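Local coordinates for histidine triad protein (Plasmodium falciparum 3D7, PDB 5CS2) that probably hydrolyses diadenosine triphosphate to AMP and ADP with manganese as cofactor, as a member of the histidine triad family, at residues Ile37-Lys40 with Tyr41-Gly44; Lys49-Leu52 with Pro53-Leu57; Lys64-Tyr67 with Asn68-Asp71; Glu187-Leu190 with Ile191-Ile195. All blocks are in the same frame, centred on the assembly; numbering follows the deposited sequence.

Contact 1. Residues Ile37-Lys40 with Tyr41-Gly44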
loop_
_atom_site.group_PDB
_atom_site.type_symbol
_atom_site.label_atom_id
_atom_site.label_comp_id
_atom_site.label_asym_id
_atom_site.label_seq_id
_atom_site.Cartn_x
_atom_site.Cartn_y
_atom_site.Cartn_z
ATOM N N ILE A 37 -12.332 11.295 7.386
ATOM C CA ILE A 37 -11.513 12.211 6.615
ATOM C C ILE A 37 -11.897 12.117 5.142
ATOM O O ILE A 37 -12.165 11.020 4.661
ATOM C CB ILE A 37 -9.970 11.936 6.803
ATOM C CG1 ILE A 37 -9.106 13.059 6.180
ATOM C CG2 ILE A 37 -9.561 10.539 6.256
ATOM C CD1 ILE A 37 -7.605 13.116 6.740
ATOM N N THR A 38 -11.849 13.244 4.452
ATOM C CA THR A 38 -12.052 13.384 3.024
ATOM C C THR A 38 -10.892 14.200 2.488
ATOM O O THR A 38 -10.513 15.210 3.090
ATOM C CB THR A 38 -13.428 14.042 2.716
ATOM O OG1 THR A 38 -14.433 13.305 3.409
ATOM C CG2 THR A 38 -13.749 14.057 1.227
ATOM N N THR A 39 -10.310 13.745 1.354
ATOM C CA THR A 39 -9.175 14.383 0.686
ATOM C C THR A 39 -9.600 14.733 -0.737
ATOM O O THR A 39 -10.765 14.531 -1.094
ATOM C CB THR A 39 -7.912 13.476 0.752
ATOM O OG1 THR A 39 -8.130 12.380 -0.138
ATOM C CG2 THR A 39 -7.629 12.955 2.164
ATOM N N LYS A 40 -8.666 15.238 -1.546
ATOM C CA LYS A 40 -8.934 15.615 -2.928
ATOM C C LYS A 40 -9.479 14.428 -3.739
ATOM O O LYS A 40 -10.375 14.627 -4.552
ATOM C CB LYS A 40 -7.660 16.179 -3.581
ATOM C CG LYS A 40 -7.879 16.752 -4.981
ATOM C CD LYS A 40 -6.636 17.456 -5.509
ATOM C CE LYS A 40 -6.868 18.059 -6.873
ATOM N NZ LYS A 40 -5.712 18.888 -7.313
ATOM N N TYR A 41 -8.956 13.203 -3.499
ATOM C CA TYR A 41 -9.348 11.997 -4.253
ATOM C C TYR A 41 -9.813 10.813 -3.419
ATOM O O TYR A 41 -10.263 9.818 -3.991
ATOM C CB TYR A 41 -8.172 11.544 -5.131
ATOM C CG TYR A 41 -7.702 12.566 -6.136
ATOM C CD1 TYR A 41 -8.389 12.767 -7.330
ATOM C CD2 TYR A 41 -6.553 13.313 -5.911
ATOM C CE1 TYR A 41 -7.955 13.710 -8.263
ATOM C CE2 TYR A 41 -6.086 14.224 -6.857
ATOM C CZ TYR A 41 -6.813 14.452 -8.011
ATOM O OH TYR A 41 -6.359 15.377 -8.920
ATOM N N SER A 42 -9.714 10.869 -2.094
ATOM C CA SER A 42 -10.015 9.685 -1.282
ATOM C C SER A 42 -10.816 10.031 -0.044
ATOM O O SER A 42 -11.054 11.208 0.228
ATOM C CB SER A 42 -8.694 9.072 -0.800
ATOM O OG SER A 42 -7.760 8.902 -1.841
ATOM N N TYR A 43 -11.197 9.017 0.705
ATOM C CA TYR A 43 -11.827 9.178 1.999
ATOM C C TYR A 43 -11.550 7.980 2.883
ATOM O O TYR A 43 -11.198 6.913 2.400
ATOM C CB TYR A 43 -13.312 9.551 1.911
ATOM C CG TYR A 43 -14.239 8.455 1.456
ATOM C CD1 TYR A 43 -14.462 8.225 0.103
ATOM C CD2 TYR A 43 -14.936 7.681 2.376
ATOM C CE1 TYR A 43 -15.373 7.252 -0.320
ATOM C CE2 TYR A 43 -15.832 6.694 1.964
ATOM C CZ TYR A 43 -16.068 6.507 0.616
ATOM O OH TYR A 43 -16.953 5.522 0.213
ATOM N N GLY A 44 -11.634 8.193 4.176
ATOM C CA GLY A 44 -11.397 7.173 5.178
ATOM C C GLY A 44 -12.646 6.985 5.991
ATOM O O GLY A 44 -13.290 7.964 6.380
HETATM O O HOH W 1 -4.085 16.768 -8.442
#
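Lys-40 and Tyr-41, neighbours at the tip of a beta hairpin, run their side chains alongside each other in the same direction. The lysine is fully extended, with CG anti to the backbone N (chi1 -173°), and its aliphatic part follows the ring from CD2 past CE2 to the hydroxyl. Its CG lies over one face of the Tyr-41 ring, 3.9 Å from the centroid and offset toward the rim, a CH-pi contact. Lys-40 CE comes to 3.4 Å from Tyr-41 OH, and a water in the plane of the ring bridges the polar ends, 2.9 Å from Lys-40 NZ and 2.7 Å from Tyr-41 OH. A salt bridge to Glu-13 gives the ammonium group a second partner.

Thr-39 and Ser-42 close the turn. The backbone N of Thr-39 gives a nearly straight bond of 2.9 Å to Ser-42 O, and Ser-42 N returns one to Thr-39 OG1, also 2.9 Å but more bent at 139°. The threonine hydroxyl is brought to that amide by its chi1 of 72°, which sets OG1 between its own N and carbonyl carbon. Both hydroxyls of this pair also bond Asp-77 OD1. Farther along, Gly-44 N bonds Ile-37 O at 2.9 Å in an antiparallel hydrogen-bonded pair; Thr-38 and Tyr-43 form the non-hydrogen-bonded pair between.

The hairpin joins strand 35-38, outermost in the sheet of this chain, to strand 42-46, which pairs onward with strand 56-60. Ile-37 and Ser-42 face helix 72-93, while Thr-38 and Tyr-43 turn to the other face, where Tyr-23 meets the Tyr-43 ring edge-to-face.

Contact 2. Residues Lys49-Leu52 with Pro53-Leu57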
loop_
_atom_site.group_PDB
_atom_site.type_symbol
_atom_site.label_atom_id
_atom_site.label_comp_id
_atom_site.label_asym_id
_atom_site.label_seq_id
_atom_site.Cartn_x
_atom_site.Cartn_y
_atom_site.Cartn_z
ATOM N N LYS A 49 -17.537 -4.217 9.888
ATOM C CA LYS A 49 -17.177 -5.596 10.259
ATOM C C LYS A 49 -15.652 -5.625 10.519
ATOM O O LYS A 49 -14.894 -6.140 9.691
ATOM C CB LYS A 49 -17.614 -6.594 9.167
ATOM C CG LYS A 49 -19.113 -6.903 9.179
ATOM C CD LYS A 49 -19.601 -7.346 7.797
ATOM C CE LYS A 49 -21.113 -7.387 7.691
ATOM N NZ LYS A 49 -21.681 -8.656 8.232
ATOM N N PRO A 50 -15.175 -4.987 11.618
ATOM C CA PRO A 50 -13.723 -4.943 11.860
ATOM C C PRO A 50 -13.143 -6.310 12.195
ATOM O O PRO A 50 -13.789 -7.103 12.892
ATOM C CB PRO A 50 -13.589 -3.980 13.049
ATOM C CG PRO A 50 -14.896 -4.093 13.781
ATOM C CD PRO A 50 -15.923 -4.315 12.706
ATOM N N LEU A 51 -11.931 -6.596 11.687
ATOM C CA LEU A 51 -11.259 -7.853 12.015
ATOM C C LEU A 51 -10.736 -7.746 13.431
ATOM O O LEU A 51 -10.725 -8.733 14.159
ATOM C CB LEU A 51 -10.101 -8.145 11.061
ATOM C CG LEU A 51 -10.456 -8.758 9.716
ATOM C CD1 LEU A 51 -9.226 -8.908 8.880
ATOM C CD2 LEU A 51 -11.109 -10.131 9.875
ATOM N N LEU A 52 -10.279 -6.538 13.805
ATOM C CA LEU A 52 -9.728 -6.197 15.111
ATOM C C LEU A 52 -10.101 -4.746 15.403
ATOM O O LEU A 52 -10.414 -4.022 14.449
ATOM C CB LEU A 52 -8.186 -6.304 15.077
ATOM C CG LEU A 52 -7.558 -7.694 14.940
ATOM C CD1 LEU A 52 -6.046 -7.565 14.746
ATOM C CD2 LEU A 52 -7.829 -8.561 16.167
ATOM N N PRO A 53 -9.984 -4.250 16.668
ATOM C CA PRO A 53 -10.318 -2.827 16.933
ATOM C C PRO A 53 -9.480 -1.818 16.152
ATOM O O PRO A 53 -8.280 -1.986 15.989
ATOM C CB PRO A 53 -10.065 -2.666 18.440
ATOM C CG PRO A 53 -10.084 -4.034 18.993
ATOM C CD PRO A 53 -9.620 -4.958 17.916
ATOM N N GLY A 54 -10.126 -0.766 15.677
ATOM C CA GLY A 54 -9.435 0.272 14.918
ATOM C C GLY A 54 -9.259 -0.025 13.442
ATOM O O GLY A 54 -8.689 0.793 12.724
ATOM N N HIS A 55 -9.829 -1.131 12.972
ATOM C CA HIS A 55 -9.801 -1.518 11.542
ATOM C C HIS A 55 -10.543 -0.467 10.730
ATOM O O HIS A 55 -11.748 -0.253 10.917
ATOM C CB HIS A 55 -10.459 -2.897 11.369
ATOM C CG HIS A 55 -10.373 -3.507 9.993
ATOM N ND1 HIS A 55 -10.689 -4.842 9.789
ATOM C CD2 HIS A 55 -10.038 -2.952 8.805
ATOM C CE1 HIS A 55 -10.530 -5.054 8.491
ATOM N NE2 HIS A 55 -10.117 -3.957 7.860
ATOM N N ILE A 56 -9.811 0.238 9.869
ATOM C CA ILE A 56 -10.354 1.289 9.027
ATOM C C ILE A 56 -10.127 0.995 7.551
ATOM O O ILE A 56 -9.264 0.187 7.196
ATOM C CB ILE A 56 -9.835 2.683 9.403
ATOM C CG1 ILE A 56 -8.278 2.697 9.329
ATOM C CG2 ILE A 56 -10.342 3.068 10.853
ATOM C CD1 ILE A 56 -7.676 4.067 9.289
ATOM N N LEU A 57 -10.878 1.691 6.716
ATOM C CA LEU A 57 -10.799 1.545 5.254
ATOM C C LEU A 57 -10.546 2.877 4.603
ATOM O O LEU A 57 -11.121 3.883 5.027
ATOM C CB LEU A 57 -12.134 0.956 4.734
ATOM C CG LEU A 57 -12.535 -0.393 5.340
ATOM C CD1 LEU A 57 -13.988 -0.706 5.088
ATOM C CD2 LEU A 57 -11.610 -1.506 4.884
#
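Leu-52 and His-55 close a type II beta turn through a bent bond of 3.3 Å from His-55 N to Leu-52 O (144°), with Gly-54 at a positive phi. The imidazole of His-55 then folds back across the preceding loop. Its CG stands anti to the backbone N (chi1 -173°), which carries ND1 to the main chain of Leu-51. Leu-51 N donates to His-55 ND1 at 2.9 Å, almost straight at 174° and close to the ring plane, so ND1 acts as acceptor; together with a bond at NE2, this holds the rotation of the ring. The side chain of Leu-51 passes the same end of the ring, with CB 3.6 Å from His-55 ND1 and CG 3.9 Å from His-55 CE1. Pro-50 CB packs against His-55 CB at 3.7 Å. Leu-52 CB presses closely on Pro-53 CD at 3.5 Å.

At its far end the imidazole has its second polar partner, His-118 ND1, hydrogen-bonded to His-55 NE2, and it also touches Asn-47. Both neighbours are predicted to bind substrate. A buried histidine held between a loop amide and the last histidine of the His-114 to His-118 motif is consistent with a second-shell position in the HIT-fold nucleotide site.

Contact 3. Residues Lys64-Tyr67 with Asn68-Asp71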
loop_
_atom_site.group_PDB
_atom_site.type_symbol
_atom_site.label_atom_id
_atom_site.label_comp_id
_atom_site.label_asym_id
_atom_site.label_seq_id
_atom_site.Cartn_x
_atom_site.Cartn_y
_atom_site.Cartn_z
ATOM N N LYS A 64 -13.483 2.950 -8.792
ATOM C CA LYS A 64 -12.504 2.297 -9.661
ATOM C C LYS A 64 -12.302 0.918 -9.080
ATOM O O LYS A 64 -12.138 0.796 -7.868
ATOM C CB LYS A 64 -11.218 3.106 -9.755
ATOM C CG LYS A 64 -11.345 4.205 -10.808
ATOM C CD LYS A 64 -10.358 5.321 -10.635
ATOM C CE LYS A 64 -10.677 6.447 -11.599
ATOM N NZ LYS A 64 -9.462 7.026 -12.246
ATOM N N LYS A 65 -12.395 -0.132 -9.914
ATOM C CA LYS A 65 -12.357 -1.513 -9.424
ATOM C C LYS A 65 -10.978 -2.014 -8.981
ATOM O O LYS A 65 -10.842 -2.602 -7.902
ATOM C CB LYS A 65 -12.949 -2.480 -10.472
ATOM C CG LYS A 65 -13.144 -3.898 -9.942
ATOM C CD LYS A 65 -13.740 -4.821 -10.990
ATOM C CE LYS A 65 -13.941 -6.204 -10.438
ATOM N NZ LYS A 65 -14.484 -7.123 -11.469
ATOM N N HIS A 66 -9.992 -1.841 -9.854
ATOM C CA HIS A 66 -8.639 -2.322 -9.640
ATOM C C HIS A 66 -7.671 -1.215 -9.318
ATOM O O HIS A 66 -7.807 -0.108 -9.806
ATOM C CB HIS A 66 -8.148 -3.092 -10.876
ATOM C CG HIS A 66 -8.647 -4.504 -10.917
ATOM N ND1 HIS A 66 -8.128 -5.481 -10.068
ATOM C CD2 HIS A 66 -9.607 -5.057 -11.691
ATOM C CE1 HIS A 66 -8.810 -6.581 -10.339
ATOM N NE2 HIS A 66 -9.705 -6.374 -11.316
ATOM N N TYR A 67 -6.627 -1.553 -8.560
ATOM C CA TYR A 67 -5.574 -0.615 -8.200
ATOM C C TYR A 67 -4.937 0.019 -9.438
ATOM O O TYR A 67 -4.611 1.200 -9.439
ATOM C CB TYR A 67 -4.517 -1.365 -7.355
ATOM C CG TYR A 67 -3.497 -0.475 -6.681
ATOM C CD1 TYR A 67 -3.873 0.725 -6.080
ATOM C CD2 TYR A 67 -2.163 -0.866 -6.581
ATOM C CE1 TYR A 67 -2.937 1.536 -5.433
ATOM C CE2 TYR A 67 -1.217 -0.062 -5.944
ATOM C CZ TYR A 67 -1.619 1.114 -5.330
ATOM O OH TYR A 67 -0.686 1.904 -4.703
ATOM N N ASN A 68 -4.804 -0.763 -10.516
ATOM C CA ASN A 68 -4.222 -0.251 -11.753
ATOM C C ASN A 68 -5.159 0.648 -12.576
ATOM O O ASN A 68 -4.710 1.231 -13.568
ATOM C CB ASN A 68 -3.664 -1.371 -12.573
ATOM C CG ASN A 68 -2.294 -1.738 -12.050
ATOM O OD1 ASN A 68 -1.295 -1.071 -12.321
ATOM N ND2 ASN A 68 -2.259 -2.745 -11.254
ATOM N N ASP A 69 -6.425 0.830 -12.120
ATOM C CA ASP A 69 -7.371 1.763 -12.736
ATOM C C ASP A 69 -7.107 3.167 -12.192
ATOM O O ASP A 69 -7.627 4.125 -12.750
ATOM C CB ASP A 69 -8.827 1.383 -12.414
ATOM C CG ASP A 69 -9.299 0.114 -13.093
ATOM O OD1 ASP A 69 -8.853 -0.152 -14.238
ATOM O OD2 ASP A 69 -10.124 -0.604 -12.498
ATOM N N LEU A 70 -6.338 3.298 -11.075
ATOM C CA LEU A 70 -6.093 4.617 -10.495
ATOM C C LEU A 70 -5.142 5.458 -11.303
ATOM O O LEU A 70 -4.164 4.927 -11.836
ATOM C CB LEU A 70 -5.586 4.535 -9.033
ATOM C CG LEU A 70 -6.370 3.740 -7.970
ATOM C CD1 LEU A 70 -6.026 4.273 -6.588
ATOM C CD2 LEU A 70 -7.858 3.820 -8.144
ATOM N N ASP A 71 -5.377 6.777 -11.335
ATOM C CA ASP A 71 -4.472 7.733 -11.985
ATOM C C ASP A 71 -3.334 8.031 -10.978
ATOM O O ASP A 71 -3.504 7.797 -9.771
ATOM C CB ASP A 71 -5.200 9.045 -12.327
ATOM C CG ASP A 71 -6.367 8.935 -13.288
ATOM O OD1 ASP A 71 -6.355 8.009 -14.148
ATOM O OD2 ASP A 71 -7.253 9.817 -13.243
#
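His-66 and Asp-69 hold each other by two reciprocal bonds of 2.9 Å: His-66 N to Asp-69 OD2, and Asp-69 N to His-66 O. The carboxylate folds back over the turn, its CG anti to the carbonyl carbon (chi1 -70°), and the amide of His-66 meets OD2 from above the carboxylate plane, 39° out of it. One residue on, Leu-70 N bonds Tyr-67 O at 3.2 Å.

The Lys-64 side chain runs at a slant to those of Asp-69 and Leu-70. Its NZ forms a salt bridge with Glu-74 of helix 72-93; secondary to this are a weak hydrogen bond of 3.5 Å to Asp-69 O and a long salt bridge of 3.7 Å to Asp-71 OD2. Nearer its backbone, Lys-64 CB rests 3.8 Å from Leu-70 CD2. The other branch of that leucine, CD1, stands 4.2 Å from Tyr-67 CD1, the two side chains crossing at about a right angle. Asp-104 takes up both His-66 ND1 and Tyr-67 N, and from the second subunit Asn-83 bonds Tyr-67 O.

The paired bonds close a short 3-10 turn. Asp-71 holds the N-cap position of helix 72-93, though its side chain makes no capping bond. The turn lies at the dimer interface of this HIT protein; beside it, Lys-65 O bonds Gln-110, a predicted substrate-binding residue.

Contact 4. Residues Glu187-Leu190 with Ile191-Ile195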
loop_
_atom_site.group_PDB
_atom_site.type_symbol
_atom_site.label_atom_id
_atom_site.label_comp_id
_atom_site.label_asym_id
_atom_site.label_seq_id
_atom_site.Cartn_x
_atom_site.Cartn_y
_atom_site.Cartn_z
ATOM N N GLU A 187 -16.623 6.006 16.997
ATOM C CA GLU A 187 -15.254 5.749 16.543
ATOM C C GLU A 187 -14.813 6.779 15.517
ATOM O O GLU A 187 -13.708 7.316 15.644
ATOM C CB GLU A 187 -15.072 4.324 16.005
ATOM C CG GLU A 187 -13.593 4.013 15.803
ATOM C CD GLU A 187 -13.198 2.584 15.489
ATOM O OE1 GLU A 187 -13.645 1.671 16.221
ATOM O OE2 GLU A 187 -12.346 2.393 14.590
ATOM N N ALA A 188 -15.657 7.083 14.512
ATOM C CA ALA A 188 -15.276 8.084 13.521
ATOM C C ALA A 188 -15.081 9.446 14.179
ATOM O O ALA A 188 -14.223 10.190 13.757
ATOM C CB ALA A 188 -16.313 8.187 12.418
ATOM N N ASN A 189 -15.907 9.778 15.189
ATOM C CA ASN A 189 -15.820 11.070 15.869
ATOM C C ASN A 189 -14.512 11.220 16.631
ATOM O O ASN A 189 -13.893 12.271 16.562
ATOM C CB ASN A 189 -17.044 11.298 16.763
ATOM C CG ASN A 189 -17.228 12.739 17.155
ATOM O OD1 ASN A 189 -16.979 13.128 18.298
ATOM N ND2 ASN A 189 -17.629 13.570 16.207
ATOM N N LEU A 190 -14.072 10.156 17.289
ATOM C CA LEU A 190 -12.810 10.133 18.026
ATOM C C LEU A 190 -11.637 10.407 17.058
ATOM O O LEU A 190 -10.762 11.235 17.351
ATOM C CB LEU A 190 -12.649 8.774 18.715
ATOM C CG LEU A 190 -11.320 8.526 19.433
ATOM C CD1 LEU A 190 -11.375 9.021 20.892
ATOM C CD2 LEU A 190 -10.951 7.038 19.392
ATOM N N ILE A 191 -11.671 9.771 15.865
ATOM C CA ILE A 191 -10.613 9.962 14.868
ATOM C C ILE A 191 -10.613 11.341 14.310
ATOM O O ILE A 191 -9.585 11.998 14.326
ATOM C CB ILE A 191 -10.678 8.881 13.764
ATOM C CG1 ILE A 191 -10.524 7.477 14.386
ATOM C CG2 ILE A 191 -9.641 9.175 12.683
ATOM C CD1 ILE A 191 -10.885 6.324 13.465
ATOM N N LYS A 192 -11.789 11.829 13.858
ATOM C CA LYS A 192 -11.963 13.161 13.308
ATOM C C LYS A 192 -11.539 14.226 14.335
ATOM O O LYS A 192 -10.847 15.171 13.969
ATOM C CB LYS A 192 -13.464 13.370 13.022
ATOM C CG LYS A 192 -13.848 13.705 11.621
ATOM C CD LYS A 192 -15.351 14.036 11.531
ATOM C CE LYS A 192 -16.246 13.155 12.407
ATOM N NZ LYS A 192 -17.690 13.549 12.331
ATOM N N SER A 193 -11.945 14.061 15.612
ATOM C CA SER A 193 -11.632 15.013 16.692
ATOM C C SER A 193 -10.137 15.149 16.907
ATOM O O SER A 193 -9.641 16.272 17.029
ATOM C CB SER A 193 -12.310 14.620 17.997
ATOM O OG SER A 193 -13.717 14.668 17.838
ATOM N N TYR A 194 -9.424 14.011 16.869
ATOM C CA TYR A 194 -7.974 13.971 17.016
ATOM C C TYR A 194 -7.273 14.651 15.858
ATOM O O TYR A 194 -6.384 15.452 16.091
ATOM C CB TYR A 194 -7.487 12.548 17.240
ATOM C CG TYR A 194 -6.018 12.483 17.582
ATOM C CD1 TYR A 194 -5.575 12.718 18.882
ATOM C CD2 TYR A 194 -5.063 12.231 16.597
ATOM C CE1 TYR A 194 -4.212 12.713 19.193
ATOM C CE2 TYR A 194 -3.700 12.207 16.898
ATOM C CZ TYR A 194 -3.280 12.456 18.196
ATOM O OH TYR A 194 -1.941 12.422 18.482
ATOM N N ILE A 195 -7.683 14.365 14.589
ATOM C CA ILE A 195 -7.103 15.020 13.438
ATOM C C ILE A 195 -7.254 16.538 13.591
ATOM O O ILE A 195 -6.277 17.266 13.451
ATOM C CB ILE A 195 -7.699 14.462 12.097
ATOM C CG1 ILE A 195 -7.374 12.968 11.942
ATOM C CG2 ILE A 195 -7.215 15.273 10.906
ATOM C CD1 ILE A 195 -8.208 12.170 10.804
#
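Ser-193 turns its hydroxyl back toward Asn-189 O, with OG anti to its own carbonyl carbon and beside its backbone N (chi1 -63°). The spacing of four residues puts Ser-193 and Asn-189 on one side of an alpha helix, the C-terminal helix 181-199, and the serine torsion does the rest. Backbone bonds of the i to i+4 kind run through it: Lys-192 N meets Ala-188 O at 2.9 Å and Tyr-194 N meets Leu-190 O at 3.1 Å.

On the outer side of the helix, the Lys-192 chain curls back along the preceding turn, helped by a chi1 of -122°, far from the usual staggered values, and a bend at chi3 (-39°). Its CB lies 3.4 Å from Ala-188 O, and its tip ends beside the amide of Asn-189, with NZ 3.9 Å from Asn-189 ND2; the two side chains meet at a slant. Asn-189, Lys-192, Ser-193 and Tyr-194 all touch a crystal neighbour, which may influence their conformations.

The side facing the protein is led by Ile-191. It brings CG1 to 3.4 Å from Glu-187 O, and its CD1 lies 4.3 Å from Glu-187 CG. The same isoleucine reaches Met-85, Met-89 and Leu-92 of helix 72-93 and Val-46 of the central sheet, so this helix packs on both. Tyr-194 leans on Leu-92 as well, and its hydroxyl has a weak hydrogen bond with Asn-91.

Asn-189 O is gripped by two donors of one residue, Ser-193 N at 2.8 Å and Ser-193 OG at 2.7 Å, which approach from opposite faces of the carbonyl plane.

How the contacts relate
From the N terminus the four contacts follow in series, none nested or crossing. Contact 1 closes the hairpin between strands 35-38 and 42-46; contact 2 closes the loop leading into strand 56-60, so both belong to the same sheet, on opposite sides of the chain's centre and with centres about 18 Å apart. Contact 3 closes the turn between strand 56-60 and helix 72-93, at the subunit interface. Contact 4, far along the chain on the C-terminal helix, reaches back to the first two: Ile-195 CD1 packs on Ile-37 CD1 at 4.2 Å, and Glu-187 OE2 lies 3.6 Å from Gly-54 CA. Contact 3 touches none of the others; contact 1 is nearest, about 16 Å away between centres.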